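Sialyltransferase 0160 (Photobacterium damselae, PDB 4R84) transfers sialic acid from a CMP-activated donor, probably to galactose-containing glycans in alpha-2,6 linkage, as a glycosyltransferase of the GT-B structural group. Local coordinates at residues E87-D91 with K194-N198; E259-L263 with A274-G279. All blocks are in the same frame, centred on the assembly; numbering follows the deposited sequence.

How the contacts relate
Contact 1 joins the N-terminal, PKD-like part of the chain to the residues leading into strand 197-204 in the sialyltransferase part. Contact 2 lies later and closes a much shorter span, bringing the loop before strand 290-294 back onto helix 252-267. The two are in series along the chain: contact 1 is complete before contact 2 opens. Their centres are 31 Å apart and their nearest atoms about 18 Å apart. The mixed sheet links them, since strand 225-233 pairs with both 197-204 and 290-294. Contact 1 thus lies at a junction between the two parts of the protein, and probably helps to hold it, whereas contact 2 shapes a connection within a Rossmann-like domain.

Contact 1. Residues E87-D91 with K194-N198; sequences ELKQD and KNRLN
The carboxylate oxygen OD1 of D91 is gripped by both terminal nitrogens of R196, which come end-on. NH1 donates at 2.9 Å as part of a salt bridge and reaches OD1 from above the carboxylate plane, while NH2, at 3.1 Å, uses the anti lone pair. OD1 lies in the guanidinium plane, yet the two flat groups are turned 69° apart. A bend at chi3 in the arginine chain brings the guanidinium beneath the loop, with the Q90 carbonyl carbon over one face. A water that donates to the same OD1 also links weakly to N198 ND2.

Nearer the start of the loop, N195 ND2 donates to L88 O at 2.8 Å; the oxygen lies in the plane of the amide, while the nitrogen sits 23° off the L88 carbonyl plane. The amide reaches this carbonyl because its CG stands anti to the backbone N (chi1 171°). E87 lays its CB against that amide, 3.6 Å from N195 ND2, and a water joins E87 OE2 to N195 N.

E42 adds a second carboxylate, salt-bridged to R196 NH2 and hydrogen-bonded to N195 ND2 and L88 N. At this largely exposed junction, the loop between strands 81-84 and 92-101 meets the residues leading into strand 197-204, beside the long strand 106-125, whose V115, V116 and A117 touch L88, D91 and R196.

Contact 2. Residues E259-L263 with A274-G279; sequences EVSLL and APKGMG
L262 turns its CG anti to its own backbone N (chi1 -159°), carrying CD2 over the backbone of P275, 3.5 Å from its CA. E259 takes the other course: its CG is anti to the carbonyl carbon (chi1 -80°), and an extended chain then sends the carboxylate across to G279, where OE2 lies 3.3 Å from CA. With no side chain on G279, the oxygen comes right up to the main chain.

Beside these two side chains, the proline ring packs against the helix. Its CG is the leading atom, 3.4 Å from L263 N, and it also packs on L262 CB and, at 3.7 Å, on L263 CB. L263 N donates within the helix to E259 O, so the NH that the ring covers is already paired within the helix. No direct hydrogen bond crosses between the segments. Instead, one water donates to E259 OE1 at 2.7 Å and accepts from K276 N at 2.8 Å, tying the carboxylate to the loop just beyond the proline.

F209 of helix 208-211 touches both L263 and A274, and M278 turns to S242 and W246 of helix 237-246. The chain thus leaves helix 252-267, folds back along it and proceeds to strand 290-294. Because that strand runs parallel to its neighbour 225-233, the whole connection is a beta-alpha-beta crossover, characteristic of the Rossmann-like folds of GT-B glycosyltransferases.

Contact 1. Residues E87-D91 with K194-N198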
ATOM      1  N   GLU A  87     -10.039 -31.363  -2.853  1.00 22.53           N
ATOM      2  CA  GLU A  87      -8.791 -31.021  -2.178  1.00 19.39           C
ATOM      3  C   GLU A  87      -7.662 -31.847  -2.780  1.00 32.09           C
ATOM      4  O   GLU A  87      -7.693 -33.076  -2.758  1.00 31.85           O
ATOM      5  CB  GLU A  87      -8.901 -31.244  -0.663  1.00 22.06           C
ATOM      6  CG  GLU A  87      -9.827 -30.236  -0.008  1.00 22.73           C
ATOM      7  CD  GLU A  87     -10.248 -30.629   1.387  1.00 27.79           C
ATOM      8  OE1 GLU A  87     -10.681 -31.777   1.591  1.00 35.08           O
ATOM      9  OE2 GLU A  87     -10.149 -29.781   2.279  1.00 29.09           O
ATOM     10  N   LEU A  88      -6.679 -31.147  -3.343  1.00 22.48           N
ATOM     11  CA  LEU A  88      -5.648 -31.750  -4.172  1.00 25.85           C
ATOM     12  C   LEU A  88      -4.267 -31.532  -3.578  1.00 21.91           C
ATOM     13  O   LEU A  88      -4.106 -30.742  -2.657  1.00 23.51           O
ATOM     14  CB  LEU A  88      -5.704 -31.155  -5.577  1.00 22.16           C
ATOM     15  CG  LEU A  88      -7.027 -31.276  -6.321  1.00 22.43           C
ATOM     16  CD1 LEU A  88      -6.949 -30.511  -7.633  1.00 29.18           C
ATOM     17  CD2 LEU A  88      -7.382 -32.741  -6.566  1.00 25.66           C
ATOM     18  N   LYS A  89      -3.270 -32.205  -4.148  1.00 23.33           N
ATOM     19  CA  LYS A  89      -1.894 -32.037  -3.704  1.00 23.87           C
ATOM     20  C   LYS A  89      -1.279 -30.843  -4.442  1.00 20.81           C
ATOM     21  O   LYS A  89      -0.275 -30.280  -4.011  1.00 27.18           O
ATOM     22  CB  LYS A  89      -1.091 -33.297  -4.014  1.00 36.11           C
ATOM     23  CG  LYS A  89      -1.526 -34.538  -3.255  1.00 44.44           C
ATOM     24  CD  LYS A  89      -0.562 -35.690  -3.510  1.00 58.04           C
ATOM     25  CE  LYS A  89      -0.979 -36.948  -2.763  1.00 66.08           C
ATOM     26  NZ  LYS A  89      -2.165 -37.587  -3.408  1.00 72.04           N
ATOM     27  N   GLN A  90      -1.905 -30.455  -5.547  1.00 23.43           N
ATOM     28  CA  GLN A  90      -1.444 -29.318  -6.355  1.00 27.60           C
ATOM     29  C   GLN A  90      -2.594 -28.847  -7.227  1.00 22.79           C
ATOM     30  O   GLN A  90      -3.577 -29.562  -7.407  1.00 24.42           O
ATOM     31  CB  GLN A  90      -0.247 -29.671  -7.247  1.00 28.36           C
ATOM     32  CG  GLN A  90      -0.561 -30.719  -8.303  1.00 30.28           C
ATOM     33  CD  GLN A  90       0.645 -31.112  -9.140  1.00 38.08           C
ATOM     34  OE1 GLN A  90       1.740 -30.586  -8.962  1.00 47.22           O
ATOM     35  NE2 GLN A  90       0.434 -32.023 -10.086  1.00 42.71           N
ATOM     36  N   ASP A  91      -2.447 -27.661  -7.808  1.00 20.29           N
ATOM     37  CA  ASP A  91      -3.453 -27.117  -8.703  1.00 15.58           C
ATOM     38  C   ASP A  91      -3.717 -28.042  -9.878  1.00 18.16           C
ATOM     39  O   ASP A  91      -2.848 -28.800 -10.288  1.00 21.50           O
ATOM     40  CB  ASP A  91      -3.024 -25.746  -9.243  1.00 21.62           C
ATOM     41  CG  ASP A  91      -2.967 -24.671  -8.165  1.00 30.74           C
ATOM     42  OD1 ASP A  91      -3.299 -24.953  -6.992  1.00 25.82           O
ATOM     43  OD2 ASP A  91      -2.610 -23.518  -8.507  1.00 27.81           O
ATOM     44  N   LYS A 194      -6.549 -25.716   6.602  1.00 20.68           N
ATOM     45  CA  LYS A 194      -6.653 -25.857   5.145  1.00 19.85           C
ATOM     46  C   LYS A 194      -5.823 -27.016   4.606  1.00 17.45           C
ATOM     47  O   LYS A 194      -4.783 -27.364   5.156  1.00 20.49           O
ATOM     48  CB  LYS A 194      -6.207 -24.559   4.436  1.00 16.32           C
ATOM     49  CG  LYS A 194      -6.930 -23.300   4.878  1.00 19.28           C
ATOM     50  CD  LYS A 194      -8.428 -23.372   4.582  1.00 21.99           C
ATOM     51  CE  LYS A 194      -9.099 -22.033   4.852  1.00 26.85           C
ATOM     52  NZ  LYS A 194     -10.587 -22.107   4.742  1.00 26.82           N
ATOM     53  N   ASN A 195      -6.276 -27.605   3.509  1.00 19.08           N
ATOM     54  CA  ASN A 195      -5.519 -28.655   2.845  1.00 19.23           C
ATOM     55  C   ASN A 195      -4.218 -28.123   2.245  1.00 17.47           C
ATOM     56  O   ASN A 195      -3.163 -28.768   2.321  1.00 19.79           O
ATOM     57  CB  ASN A 195      -6.391 -29.307   1.765  1.00 20.64           C
ATOM     58  CG  ASN A 195      -5.621 -30.246   0.877  1.00 23.74           C
ATOM     59  OD1 ASN A 195      -5.167 -31.309   1.319  1.00 24.06           O
ATOM     60  ND2 ASN A 195      -5.523 -29.899  -0.402  1.00 19.40           N
ATOM     61  N   ARG A 196      -4.318 -26.945   1.639  1.00 18.52           N
ATOM     62  CA  ARG A 196      -3.171 -26.211   1.091  1.00 20.43           C
ATOM     63  C   ARG A 196      -3.405 -24.729   1.330  1.00 16.83           C
ATOM     64  O   ARG A 196      -4.549 -24.316   1.466  1.00 18.73           O
ATOM     65  CB  ARG A 196      -3.003 -26.476  -0.416  1.00 20.02           C
ATOM     66  CG  ARG A 196      -2.537 -27.854  -0.806  1.00 29.54           C
ATOM     67  CD  ARG A 196      -2.232 -27.901  -2.298  1.00 22.74           C
ATOM     68  NE  ARG A 196      -3.420 -27.733  -3.138  1.00 22.83           N
ATOM     69  CZ  ARG A 196      -3.451 -27.009  -4.261  1.00 20.78           C
ATOM     70  NH1 ARG A 196      -2.373 -26.335  -4.649  1.00 21.09           N
ATOM     71  NH2 ARG A 196      -4.573 -26.917  -4.975  1.00 23.49           N
ATOM     72  N   LEU A 197      -2.347 -23.923   1.374  1.00 17.01           N
ATOM     73  CA  LEU A 197      -2.535 -22.489   1.564  1.00 17.45           C
ATOM     74  C   LEU A 197      -1.455 -21.664   0.868  1.00 17.07           C
ATOM     75  O   LEU A 197      -0.274 -21.973   0.982  1.00 18.29           O
ATOM     76  CB  LEU A 197      -2.556 -22.152   3.065  1.00 17.44           C
ATOM     77  CG  LEU A 197      -2.750 -20.661   3.387  1.00 14.28           C
ATOM     78  CD1 LEU A 197      -4.167 -20.230   2.977  1.00 18.76           C
ATOM     79  CD2 LEU A 197      -2.481 -20.401   4.872  1.00 18.79           C
ATOM     80  N   ASN A 198      -1.882 -20.630   0.139  1.00 16.30           N
ATOM     81  CA  ASN A 198      -0.989 -19.577  -0.328  1.00 16.85           C
ATOM     82  C   ASN A 198      -1.119 -18.368   0.583  1.00 14.35           C
ATOM     83  O   ASN A 198      -2.227 -17.940   0.910  1.00 16.81           O
ATOM     84  CB  ASN A 198      -1.312 -19.162  -1.762  1.00 21.96           C
ATOM     85  CG  ASN A 198      -0.929 -20.219  -2.773  1.00 24.18           C
ATOM     86  OD1 ASN A 198       0.095 -20.888  -2.635  1.00 29.17           O
ATOM     87  ND2 ASN A 198      -1.762 -20.390  -3.784  1.00 31.88           N
TER
HETATM   88  O   HOH W   1      -9.073 -27.344   2.760  1.00 23.26           O
HETATM   89  O   HOH W   2      -2.974 -22.495  -5.743  1.00 29.20           O

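Contact 2. Residues E259-L263 with A274-G279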
ATOM      1  N   GLU A 259      24.613 -11.951   1.607  1.00 30.13           N
ATOM      2  CA  GLU A 259      23.701 -12.088   2.736  1.00 28.04           C
ATOM      3  C   GLU A 259      22.364 -12.754   2.380  1.00 31.62           C
ATOM      4  O   GLU A 259      21.528 -12.980   3.261  1.00 30.88           O
ATOM      5  CB  GLU A 259      23.471 -10.722   3.375  1.00 32.49           C
ATOM      6  CG  GLU A 259      24.630 -10.350   4.294  1.00 40.93           C
ATOM      7  CD  GLU A 259      24.599  -8.917   4.755  1.00 52.98           C
ATOM      8  OE1 GLU A 259      25.439  -8.558   5.609  1.00 57.56           O
ATOM      9  OE2 GLU A 259      23.747  -8.148   4.260  1.00 51.48           O
ATOM     10  N   VAL A 260      22.176 -13.107   1.110  1.00 28.17           N
ATOM     11  CA  VAL A 260      20.968 -13.836   0.734  1.00 29.90           C
ATOM     12  C   VAL A 260      20.885 -15.148   1.516  1.00 33.46           C
ATOM     13  O   VAL A 260      19.839 -15.476   2.079  1.00 27.59           O
ATOM     14  CB  VAL A 260      20.903 -14.124  -0.782  1.00 24.44           C
ATOM     15  CG1 VAL A 260      19.725 -15.055  -1.112  1.00 26.40           C
ATOM     16  CG2 VAL A 260      20.767 -12.829  -1.558  1.00 26.84           C
ATOM     17  N   SER A 261      21.982 -15.900   1.570  1.00 31.81           N
ATOM     18  CA  SER A 261      21.963 -17.173   2.292  1.00 36.05           C
ATOM     19  C   SER A 261      21.767 -16.938   3.790  1.00 34.42           C
ATOM     20  O   SER A 261      21.197 -17.763   4.492  1.00 32.05           O
ATOM     21  CB  SER A 261      23.238 -17.979   2.026  1.00 44.94           C
ATOM     22  OG  SER A 261      24.397 -17.287   2.451  1.00 44.91           O
ATOM     23  N   LEU A 262      22.247 -15.803   4.276  1.00 30.13           N
ATOM     24  CA  LEU A 262      22.053 -15.432   5.670  1.00 35.83           C
ATOM     25  C   LEU A 262      20.554 -15.288   5.975  1.00 33.69           C
ATOM     26  O   LEU A 262      20.043 -15.839   6.955  1.00 31.31           O
ATOM     27  CB  LEU A 262      22.796 -14.130   5.969  1.00 41.22           C
ATOM     28  CG  LEU A 262      23.143 -13.785   7.414  1.00 47.75           C
ATOM     29  CD1 LEU A 262      23.844 -14.941   8.101  1.00 43.70           C
ATOM     30  CD2 LEU A 262      24.011 -12.541   7.445  1.00 42.81           C
ATOM     31  N   LEU A 263      19.854 -14.546   5.126  1.00 27.43           N
ATOM     32  CA  LEU A 263      18.409 -14.399   5.268  1.00 26.34           C
ATOM     33  C   LEU A 263      17.714 -15.750   5.122  1.00 24.64           C
ATOM     34  O   LEU A 263      16.859 -16.110   5.926  1.00 25.79           O
ATOM     35  CB  LEU A 263      17.868 -13.387   4.256  1.00 25.41           C
ATOM     36  CG  LEU A 263      16.352 -13.134   4.315  1.00 31.81           C
ATOM     37  CD1 LEU A 263      15.913 -12.694   5.701  1.00 29.93           C
ATOM     38  CD2 LEU A 263      15.939 -12.097   3.269  1.00 26.45           C
ATOM     39  N   ALA A 274      21.188 -13.300  11.698  1.00 44.02           N
ATOM     40  CA  ALA A 274      20.337 -12.577  10.765  1.00 40.30           C
ATOM     41  C   ALA A 274      21.150 -11.555   9.987  1.00 45.07           C
ATOM     42  O   ALA A 274      22.145 -11.035  10.501  1.00 39.23           O
ATOM     43  CB  ALA A 274      19.202 -11.899  11.509  1.00 39.01           C
ATOM     44  N   PRO A 275      20.737 -11.260   8.745  1.00 40.60           N
ATOM     45  CA  PRO A 275      21.417 -10.187   8.017  1.00 40.41           C
ATOM     46  C   PRO A 275      21.189  -8.869   8.721  1.00 37.54           C
ATOM     47  O   PRO A 275      20.121  -8.648   9.277  1.00 35.78           O
ATOM     48  CB  PRO A 275      20.732 -10.184   6.639  1.00 41.18           C
ATOM     49  CG  PRO A 275      20.025 -11.458   6.559  1.00 40.82           C
ATOM     50  CD  PRO A 275      19.636 -11.831   7.957  1.00 36.91           C
ATOM     51  N   LYS A 276      22.204  -8.017   8.733  1.00 41.95           N
ATOM     52  CA  LYS A 276      22.059  -6.699   9.312  1.00 50.53           C
ATOM     53  C   LYS A 276      21.945  -5.694   8.168  1.00 44.35           C
ATOM     54  O   LYS A 276      22.470  -5.916   7.068  1.00 44.20           O
ATOM     55  CB  LYS A 276      23.228  -6.358  10.239  1.00 61.43           C
ATOM     56  CG  LYS A 276      23.012  -5.046  11.003  1.00 68.24           C
ATOM     57  CD  LYS A 276      24.198  -4.659  11.873  1.00 76.02           C
ATOM     58  CE  LYS A 276      23.907  -3.362  12.637  1.00 80.78           C
ATOM     59  NZ  LYS A 276      22.864  -3.510  13.697  1.00 81.63           N
ATOM     60  N   GLY A 277      21.232  -4.606   8.425  1.00 34.81           N
ATOM     61  CA  GLY A 277      21.127  -3.531   7.465  1.00 32.38           C
ATOM     62  C   GLY A 277      20.376  -3.913   6.208  1.00 28.00           C
ATOM     63  O   GLY A 277      19.401  -4.672   6.272  1.00 24.75           O
ATOM     64  N   MET A 278      20.854  -3.409   5.071  1.00 23.89           N
ATOM     65  CA  MET A 278      20.147  -3.525   3.805  1.00 22.61           C
ATOM     66  C   MET A 278      19.912  -4.974   3.422  1.00 26.74           C
ATOM     67  O   MET A 278      18.968  -5.283   2.693  1.00 23.39           O
ATOM     68  CB  MET A 278      20.904  -2.791   2.700  1.00 25.26           C
ATOM     69  CG  MET A 278      20.895  -1.278   2.907  1.00 19.92           C
ATOM     70  SD  MET A 278      19.215  -0.636   3.055  1.00 25.32           S
ATOM     71  CE  MET A 278      19.495   1.132   3.134  1.00 27.05           C
ATOM     72  N   GLY A 279      20.759  -5.858   3.941  1.00 26.82           N
ATOM     73  CA  GLY A 279      20.650  -7.273   3.648  1.00 30.95           C
ATOM     74  C   GLY A 279      19.382  -7.919   4.156  1.00 26.94           C
ATOM     75  O   GLY A 279      19.006  -8.996   3.681  1.00 27.34           O
TER
HETATM   76  O   HOH W   3      24.846  -8.723   8.222  1.00 44.14           O